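Local coordinates for uncharacterized protein (Trypanosoma congolense, PDB 4E40), which serves as the trypanosome's cell-surface haptoglobin-hemoglobin receptor, probably taking up the complex as a source of heme, this chain being its elongated helical-bundle part, at residues K86-A91 with E239-S244; V93-L98 with K232-A237. All coordinates share one frame; numbering follows the deposited sequence. Where two conformers were deposited one is given.

Contact 1: K86-A91 with E239-S244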
ATOM      1  N   LYS A  86      45.731 -13.166  -9.217  1.00 24.41           N
ATOM      2  CA  LYS A  86      44.337 -13.547  -9.374  1.00 24.16           C
ATOM      3  C   LYS A  86      43.664 -13.379  -8.019  1.00 24.23           C
ATOM      4  O   LYS A  86      42.538 -12.934  -7.927  1.00 23.40           O
ATOM      5  CB  LYS A  86      44.182 -14.967  -9.870  1.00 25.19           C
ATOM      6  CG  LYS A  86      44.787 -15.152 -11.273  1.00 27.35           C
ATOM      7  CD  LYS A  86      44.634 -16.588 -11.712  1.00 29.56           C
ATOM      8  CE  LYS A  86      45.131 -16.776 -13.153  1.00 33.20           C
ATOM      9  NZ  LYS A  86      45.457 -18.197 -13.452  1.00 37.72           N
ATOM     10  N   VAL A  87      44.382 -13.698  -6.933  1.00 23.87           N
ATOM     11  CA  VAL A  87      43.740 -13.552  -5.616  1.00 23.04           C
ATOM     12  C   VAL A  87      43.384 -12.084  -5.295  1.00 22.23           C
ATOM     13  O   VAL A  87      42.268 -11.790  -4.875  1.00 21.69           O
ATOM     14  CB  VAL A  87      44.692 -14.071  -4.497  1.00 23.55           C
ATOM     15  CG1 VAL A  87      44.121 -13.767  -3.097  1.00 25.26           C
ATOM     16  CG2 VAL A  87      44.858 -15.565  -4.702  1.00 25.17           C
ATOM     17  N   ARG A  88      44.339 -11.185  -5.524  1.00 22.42           N
ATOM     18  CA  ARG A  88      44.148  -9.764  -5.195  1.00 21.47           C
ATOM     19  C   ARG A  88      43.049  -9.187  -6.086  1.00 21.08           C
ATOM     20  O   ARG A  88      42.211  -8.415  -5.605  1.00 21.30           O
ATOM     21  CB  ARG A  88      45.453  -8.968  -5.383  1.00 23.00           C
ATOM     22  CG  ARG A  88      46.496  -9.351  -4.296  1.00 25.73           C
ATOM     23  CD  ARG A  88      47.908  -9.138  -4.840  1.00 28.54           C
ATOM     24  NE  ARG A  88      48.840  -9.660  -3.833  1.00 33.25           N
ATOM     25  CZ  ARG A  88      50.105 -10.004  -4.047  1.00 35.29           C
ATOM     26  NH1 ARG A  88      50.810 -10.459  -3.025  1.00 37.80           N
ATOM     27  NH2 ARG A  88      50.674  -9.911  -5.269  1.00 34.14           N
ATOM     28  N   LYS A  89      43.044  -9.584  -7.358  1.00 21.83           N
ATOM     29  CA  LYS A  89      42.003  -9.019  -8.243  1.00 22.56           C
ATOM     30  C   LYS A  89      40.624  -9.513  -7.889  1.00 21.34           C
ATOM     31  O   LYS A  89      39.648  -8.721  -7.901  1.00 19.93           O
ATOM     32  CB  LYS A  89      42.290  -9.375  -9.694  1.00 26.52           C
ATOM     33  CG  LYS A  89      43.479  -8.613 -10.270  1.00 32.22           C
ATOM     34  CD  LYS A  89      43.733  -9.071 -11.701  1.00 37.87           C
ATOM     35  CE  LYS A  89      45.159  -8.765 -12.085  1.00 39.59           C
ATOM     36  NZ  LYS A  89      45.537  -9.358 -13.409  1.00 46.76           N
ATOM     37  N   ALA A  90      40.513 -10.819  -7.608  1.00 19.51           N
ATOM     38  CA  ALA A  90      39.230 -11.391  -7.227  1.00 19.52           C
ATOM     39  C   ALA A  90      38.708 -10.773  -5.933  1.00 19.86           C
ATOM     40  O   ALA A  90      37.536 -10.491  -5.778  1.00 18.91           O
ATOM     41  CB  ALA A  90      39.334 -12.906  -7.087  1.00 21.00           C
ATOM     42  N   ALA A  91      39.599 -10.632  -4.946  1.00 19.75           N
ATOM     43  CA  ALA A  91      39.137 -10.005  -3.703  1.00 18.38           C
ATOM     44  C   ALA A  91      38.679  -8.556  -3.862  1.00 18.34           C
ATOM     45  O   ALA A  91      37.731  -8.112  -3.216  1.00 17.90           O
ATOM     46  CB  ALA A  91      40.289 -10.071  -2.659  1.00 18.25           C
ATOM     47  N   GLU A 239      37.005 -17.634  -5.883  1.00 24.63           N
ATOM     48  CA  GLU A 239      38.258 -17.603  -6.644  1.00 27.13           C
ATOM     49  C   GLU A 239      39.450 -17.179  -5.802  1.00 25.27           C
ATOM     50  O   GLU A 239      40.545 -17.792  -5.877  1.00 26.57           O
ATOM     51  CB  GLU A 239      38.128 -16.782  -7.963  1.00 27.33           C
ATOM     52  CG  GLU A 239      39.374 -17.129  -8.814  1.00 30.47           C
ATOM     53  CD  GLU A 239      39.704 -16.175  -9.948  1.00 33.86           C
ATOM     54  OE1 GLU A 239      39.038 -15.123 -10.114  1.00 35.88           O
ATOM     55  OE2 GLU A 239      40.711 -16.502 -10.633  1.00 32.46           O
ATOM     56  N   ALA A 240      39.274 -16.145  -4.986  1.00 24.45           N
ATOM     57  CA  ALA A 240      40.349 -15.687  -4.125  1.00 24.71           C
ATOM     58  C   ALA A 240      40.799 -16.846  -3.200  1.00 27.02           C
ATOM     59  O   ALA A 240      42.002 -17.049  -3.037  1.00 27.69           O
ATOM     60  CB  ALA A 240      39.953 -14.458  -3.321  1.00 24.64           C
ATOM     61  N   GLU A 241      39.857 -17.573  -2.607  0.50 29.11           N
ATOM     62  CA  GLU A 241      40.213 -18.694  -1.714  0.50 31.26           C
ATOM     63  C   GLU A 241      40.904 -19.808  -2.498  0.50 33.63           C
ATOM     64  O   GLU A 241      42.020 -20.229  -2.144  0.50 32.80           O
ATOM     65  CB  GLU A 241      38.975 -19.224  -0.968  0.50 33.32           C
ATOM     66  CG  GLU A 241      38.341 -18.204  -0.032  0.50 36.92           C
ATOM     67  CD  GLU A 241      37.270 -18.790   0.879  0.50 40.92           C
ATOM     68  OE1 GLU A 241      36.090 -18.877   0.470  0.50 45.19           O
ATOM     69  OE2 GLU A 241      37.610 -19.122   2.027  0.50 43.21           O
ATOM     70  N   THR A 242      40.259 -20.265  -3.569  1.00 32.05           N
ATOM     71  CA  THR A 242      40.786 -21.366  -4.366  1.00 34.72           C
ATOM     72  C   THR A 242      42.218 -21.073  -4.848  1.00 35.26           C
ATOM     73  O   THR A 242      43.141 -21.897  -4.668  1.00 35.69           O
ATOM     74  CB  THR A 242      39.859 -21.668  -5.571  1.00 34.68           C
ATOM     75  OG1 THR A 242      38.604 -22.118  -5.095  1.00 37.53           O
ATOM     76  CG2 THR A 242      40.431 -22.802  -6.425  1.00 36.95           C
ATOM     77  N   GLU A 243      42.444 -19.884  -5.403  1.00 34.83           N
ATOM     78  CA  GLU A 243      43.781 -19.541  -5.882  1.00 34.19           C
ATOM     79  C   GLU A 243      44.819 -19.368  -4.781  1.00 34.54           C
ATOM     80  O   GLU A 243      46.004 -19.730  -4.961  1.00 33.20           O
ATOM     81  CB  GLU A 243      43.743 -18.292  -6.762  1.00 34.19           C
ATOM     82  CG  GLU A 243      42.981 -18.524  -8.064  1.00 36.65           C
ATOM     83  CD  GLU A 243      43.742 -19.437  -9.043  1.00 39.77           C
ATOM     84  OE1 GLU A 243      44.985 -19.375  -9.097  1.00 42.26           O
ATOM     85  OE2 GLU A 243      43.098 -20.222  -9.763  1.00 43.26           O
ATOM     86  N   SER A 244      44.380 -18.824  -3.654  1.00 32.97           N
ATOM     87  CA  SER A 244      45.212 -18.682  -2.458  1.00 36.09           C
ATOM     88  C   SER A 244      45.751 -20.051  -2.014  1.00 38.26           C
ATOM     89  O   SER A 244      46.955 -20.175  -1.668  1.00 41.00           O
ATOM     90  CB  SER A 244      44.382 -18.064  -1.334  1.00 37.51           C
ATOM     91  OG  SER A 244      45.227 -17.223  -0.569  1.00 45.80           O
TER
HETATM   92  O   HOH W   1      40.837 -13.036 -10.384  1.00 27.39           O
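Val87 and Ala240 bring the two helices together, their CA atoms 4.3 Å apart; the segment axes run antiparallel at 166° and approach to 8.1 Å. One branch of Val87 does most of the touching: CG2, anti to its own carbonyl carbon, packs against the backbone of 239-244 where Ala240 O meets Ser244 N, 3.5 Å from Ser244 N and 3.6 Å from Glu243 CB. Ala240 CB packs against Ala90 CB at 4.1 Å, and small residues allow the close spacing. At the exposed margin the extended chain of Glu239 reaches back to 86-91, where a water donates to Glu239 OE1 at 2.8 Å and to Lys86 O at 3.0 Å, bridging carboxylate and backbone. Lys86 runs outward past both glutamates, touching them with its methylenes; its NZ stays 4.5 Å from Glu243 OE1, too far for a salt bridge. The bent chain of Glu243 instead pairs through OE2 with Lys246. On the inner side helix 28-73 completes a three-helix interface: Val87 rests on Ala70, Ala91 on Ala67 and Val71, and Ser244 OG is hydrogen-bonded to Ala70 O.

Contact 2: V93-L98 with K232-A237; sequences VAHHAL and KAEKAA
Closest at Ala94 and Ala233, whose CA atoms are 4.1 Å apart, segments 93-98 and 232-237 run antiparallel, with an angle of 166° between their directions and 7.9 Å between their axes. Such nearness is possible because alanine methyls fill most of the interface, most of them set against the backbone of the facing helix. Ala94 CB lies 3.7 Å from Ala233 O, while Ala97 CB approaches Ala233 N at 3.8 Å and the methyl of Ala233 beside it. In the reverse direction Ala236 CB comes to 3.8 Å from Ala94 N and also meets the Ala94 methyl, so that methyls from both helices interleave along the seam. The spacing and the alanine seam, with Ala233 followed seven residues on by Ala240, are those of an Alacoil, the close-packed antiparallel coiled coil. The contacts are van der Waals ones, and the backbone amides and carbonyls they cover include several already tied up in the i to i+4 bonds of their own helices, such as Leu98 N to Ala94 O and Ala237 N to Ala233 O.

Toward the solvent side the alanine seam is edged by two larger residues. Val93 turns CG1 anti to its backbone N (chi1 167°), which sets that branch against Ala236 CB at 3.6 Å. Lys232 lays its aliphatic part across Val93 at about a right angle: CG and CD pass Val93 CG1, the former at 4.1 Å, and also skirt the methyl of Ala97. Helix 28-73 packs along the inner side, with Ala237 against Ala67 and Leu98 against Val64; His95, on a face turned from 232-237, also touches Val64 and makes a weak hydrogen bond to Ser68. The contact therefore joins helices 82-147 and 192-246 within a three-helix bundle.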
ATOM      1  N   VAL A  93      37.316  -7.417  -6.599  1.00 17.55           N
ATOM      2  CA  VAL A  93      35.912  -7.599  -7.161  1.00 17.31           C
ATOM      3  C   VAL A  93      34.862  -7.867  -6.078  1.00 16.88           C
ATOM      4  O   VAL A  93      33.780  -7.277  -6.055  1.00 16.80           O
ATOM      5  CB  VAL A  93      35.883  -8.709  -8.234  1.00 17.07           C
ATOM      6  CG1 VAL A  93      34.458  -9.131  -8.567  1.00 18.61           C
ATOM      7  CG2 VAL A  93      36.579  -8.168  -9.503  1.00 20.01           C
ATOM      8  N   ALA A  94      35.215  -8.732  -5.129  1.00 16.52           N
ATOM      9  CA  ALA A  94      34.258  -9.053  -4.071  1.00 16.59           C
ATOM     10  C   ALA A  94      33.949  -7.813  -3.226  1.00 16.24           C
ATOM     11  O   ALA A  94      32.780  -7.565  -2.932  1.00 16.02           O
ATOM     12  CB  ALA A  94      34.842 -10.198  -3.177  1.00 16.23           C
ATOM     13  N   HIS A  95      34.980  -7.016  -2.882  1.00 16.19           N
ATOM     14  CA  HIS A  95      34.700  -5.775  -2.147  1.00 17.33           C
ATOM     15  C   HIS A  95      33.826  -4.828  -2.927  1.00 15.87           C
ATOM     16  O   HIS A  95      32.895  -4.248  -2.397  1.00 15.91           O
ATOM     17  CB  HIS A  95      36.026  -5.082  -1.807  1.00 19.27           C
ATOM     18  CG  HIS A  95      36.826  -5.721  -0.681  1.00 22.35           C
ATOM     19  ND1 HIS A  95      36.702  -5.319   0.618  1.00 25.88           N
ATOM     20  CD2 HIS A  95      37.761  -6.719  -0.702  1.00 25.17           C
ATOM     21  CE1 HIS A  95      37.635  -5.990   1.392  1.00 24.16           C
ATOM     22  NE2 HIS A  95      38.262  -6.869   0.603  1.00 28.13           N
ATOM     23  N   HIS A  96      34.151  -4.684  -4.220  1.00 16.14           N
ATOM     24  CA  HIS A  96      33.378  -3.738  -5.030  1.00 16.56           C
ATOM     25  C   HIS A  96      31.933  -4.159  -5.191  1.00 15.28           C
ATOM     26  O   HIS A  96      31.025  -3.329  -5.115  1.00 15.43           O
ATOM     27  CB  HIS A  96      34.027  -3.564  -6.415  1.00 17.03           C
ATOM     28  CG  HIS A  96      35.415  -3.037  -6.332  1.00 20.45           C
ATOM     29  ND1 HIS A  96      36.300  -3.164  -7.344  1.00 22.60           N
ATOM     30  CD2 HIS A  96      36.049  -2.349  -5.330  1.00 20.35           C
ATOM     31  CE1 HIS A  96      37.478  -2.627  -6.966  1.00 24.55           C
ATOM     32  NE2 HIS A  96      37.313  -2.103  -5.752  1.00 24.21           N
ATOM     33  N   ALA A  97      31.708  -5.463  -5.318  1.00 15.17           N
ATOM     34  CA  ALA A  97      30.338  -5.998  -5.475  1.00 14.41           C
ATOM     35  C   ALA A  97      29.549  -5.810  -4.180  1.00 14.37           C
ATOM     36  O   ALA A  97      28.362  -5.477  -4.183  1.00 14.72           O
ATOM     37  CB  ALA A  97      30.331  -7.486  -5.889  1.00 15.98           C
ATOM     38  N   LEU A  98      30.250  -5.995  -3.034  1.00 13.72           N
ATOM     39  CA  LEU A  98      29.585  -5.732  -1.781  1.00 14.95           C
ATOM     40  C   LEU A  98      29.133  -4.284  -1.622  1.00 14.35           C
ATOM     41  O   LEU A  98      28.099  -4.059  -1.016  1.00 14.55           O
ATOM     42  CB  LEU A  98      30.549  -6.157  -0.585  1.00 16.51           C
ATOM     43  CG  LEU A  98      29.869  -5.951   0.801  1.00 19.00           C
ATOM     44  CD1 LEU A  98      28.705  -6.904   1.051  1.00 20.81           C
ATOM     45  CD2 LEU A  98      30.949  -6.170   1.874  1.00 21.56           C
ATOM     46  N   LYS A 232      28.016 -12.226  -7.528  1.00 17.41           N
ATOM     47  CA  LYS A 232      29.314 -11.775  -7.995  1.00 17.29           C
ATOM     48  C   LYS A 232      30.344 -11.820  -6.848  1.00 16.24           C
ATOM     49  O   LYS A 232      31.441 -12.349  -7.002  1.00 16.47           O
ATOM     50  CB  LYS A 232      29.179 -10.386  -8.637  1.00 18.03           C
ATOM     51  CG  LYS A 232      30.547  -9.988  -9.243  1.00 18.88           C
ATOM     52  CD  LYS A 232      30.540  -8.620  -9.920  1.00 20.89           C
ATOM     53  CE  LYS A 232      29.581  -8.542 -11.078  1.00 21.64           C
ATOM     54  NZ  LYS A 232      29.963  -7.288 -11.864  1.00 20.03           N
ATOM     55  N   ALA A 233      29.925 -11.290  -5.696  1.00 16.34           N
ATOM     56  CA  ALA A 233      30.834 -11.230  -4.565  1.00 17.12           C
ATOM     57  C   ALA A 233      31.233 -12.628  -4.106  1.00 17.36           C
ATOM     58  O   ALA A 233      32.407 -12.849  -3.790  1.00 18.30           O
ATOM     59  CB  ALA A 233      30.198 -10.463  -3.416  1.00 17.41           C
ATOM     60  N   GLU A 234      30.261 -13.550  -4.068  1.00 17.39           N
ATOM     61  CA  GLU A 234      30.554 -14.926  -3.629  1.00 19.34           C
ATOM     62  C   GLU A 234      31.440 -15.695  -4.599  1.00 19.94           C
ATOM     63  O   GLU A 234      32.353 -16.380  -4.176  1.00 21.22           O
ATOM     64  CB  GLU A 234      29.259 -15.711  -3.417  1.00 21.92           C
ATOM     65  CG  GLU A 234      28.473 -15.267  -2.196  1.00 22.88           C
ATOM     66  CD  GLU A 234      27.125 -15.984  -2.115  1.00 28.29           C
ATOM     67  OE1 GLU A 234      26.579 -16.371  -3.162  1.00 33.14           O
ATOM     68  OE2 GLU A 234      26.555 -16.055  -1.007  1.00 31.39           O
ATOM     69  N   LYS A 235      31.223 -15.545  -5.899  1.00 19.54           N
ATOM     70  CA  LYS A 235      32.107 -16.201  -6.871  1.00 20.64           C
ATOM     71  C   LYS A 235      33.508 -15.642  -6.845  1.00 19.78           C
ATOM     72  O   LYS A 235      34.451 -16.394  -6.936  1.00 20.93           O
ATOM     73  CB  LYS A 235      31.503 -16.084  -8.284  1.00 22.18           C
ATOM     74  CG  LYS A 235      30.161 -16.816  -8.401  1.00 28.49           C
ATOM     75  CD  LYS A 235      30.333 -18.330  -8.540  1.00 33.40           C
ATOM     76  CE  LYS A 235      29.053 -19.050  -8.119  1.00 39.59           C
ATOM     77  NZ  LYS A 235      29.194 -20.507  -8.408  1.00 46.70           N
ATOM     78  N   ALA A 236      33.631 -14.323  -6.703  1.00 19.95           N
ATOM     79  CA  ALA A 236      34.951 -13.713  -6.655  1.00 18.97           C
ATOM     80  C   ALA A 236      35.689 -14.125  -5.363  1.00 19.44           C
ATOM     81  O   ALA A 236      36.883 -14.414  -5.378  1.00 22.45           O
ATOM     82  CB  ALA A 236      34.789 -12.185  -6.715  1.00 18.77           C
ATOM     83  N   ALA A 237      34.955 -14.146  -4.258  1.00 19.69           N
ATOM     84  CA  ALA A 237      35.595 -14.648  -3.022  1.00 20.55           C
ATOM     85  C   ALA A 237      36.034 -16.113  -3.145  1.00 22.17           C
ATOM     86  O   ALA A 237      37.107 -16.462  -2.650  1.00 23.26           O
ATOM     87  CB  ALA A 237      34.685 -14.438  -1.813  1.00 20.81           C
TER

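Both contacts join helices 82-147 and 192-246 on the same side of the chain's centre, about 10 Å apart between centres, and contact 2 is nested within the loop that contact 1 closes. They adjoin directly: Ala90 CB lies 3.3 Å from Ala236 O. Each has a mainly buried seam of small side chains against helix 28-73 and an exposed margin of longer ones. Contact 1, farther out toward the end of the bundle, buries 336 Å² and has a polar margin with glutamates, a lysine and a bridging water. Contact 2 buries 274 Å² and relies more on alanine, its margin being a valine and the aliphatic part of a lysine.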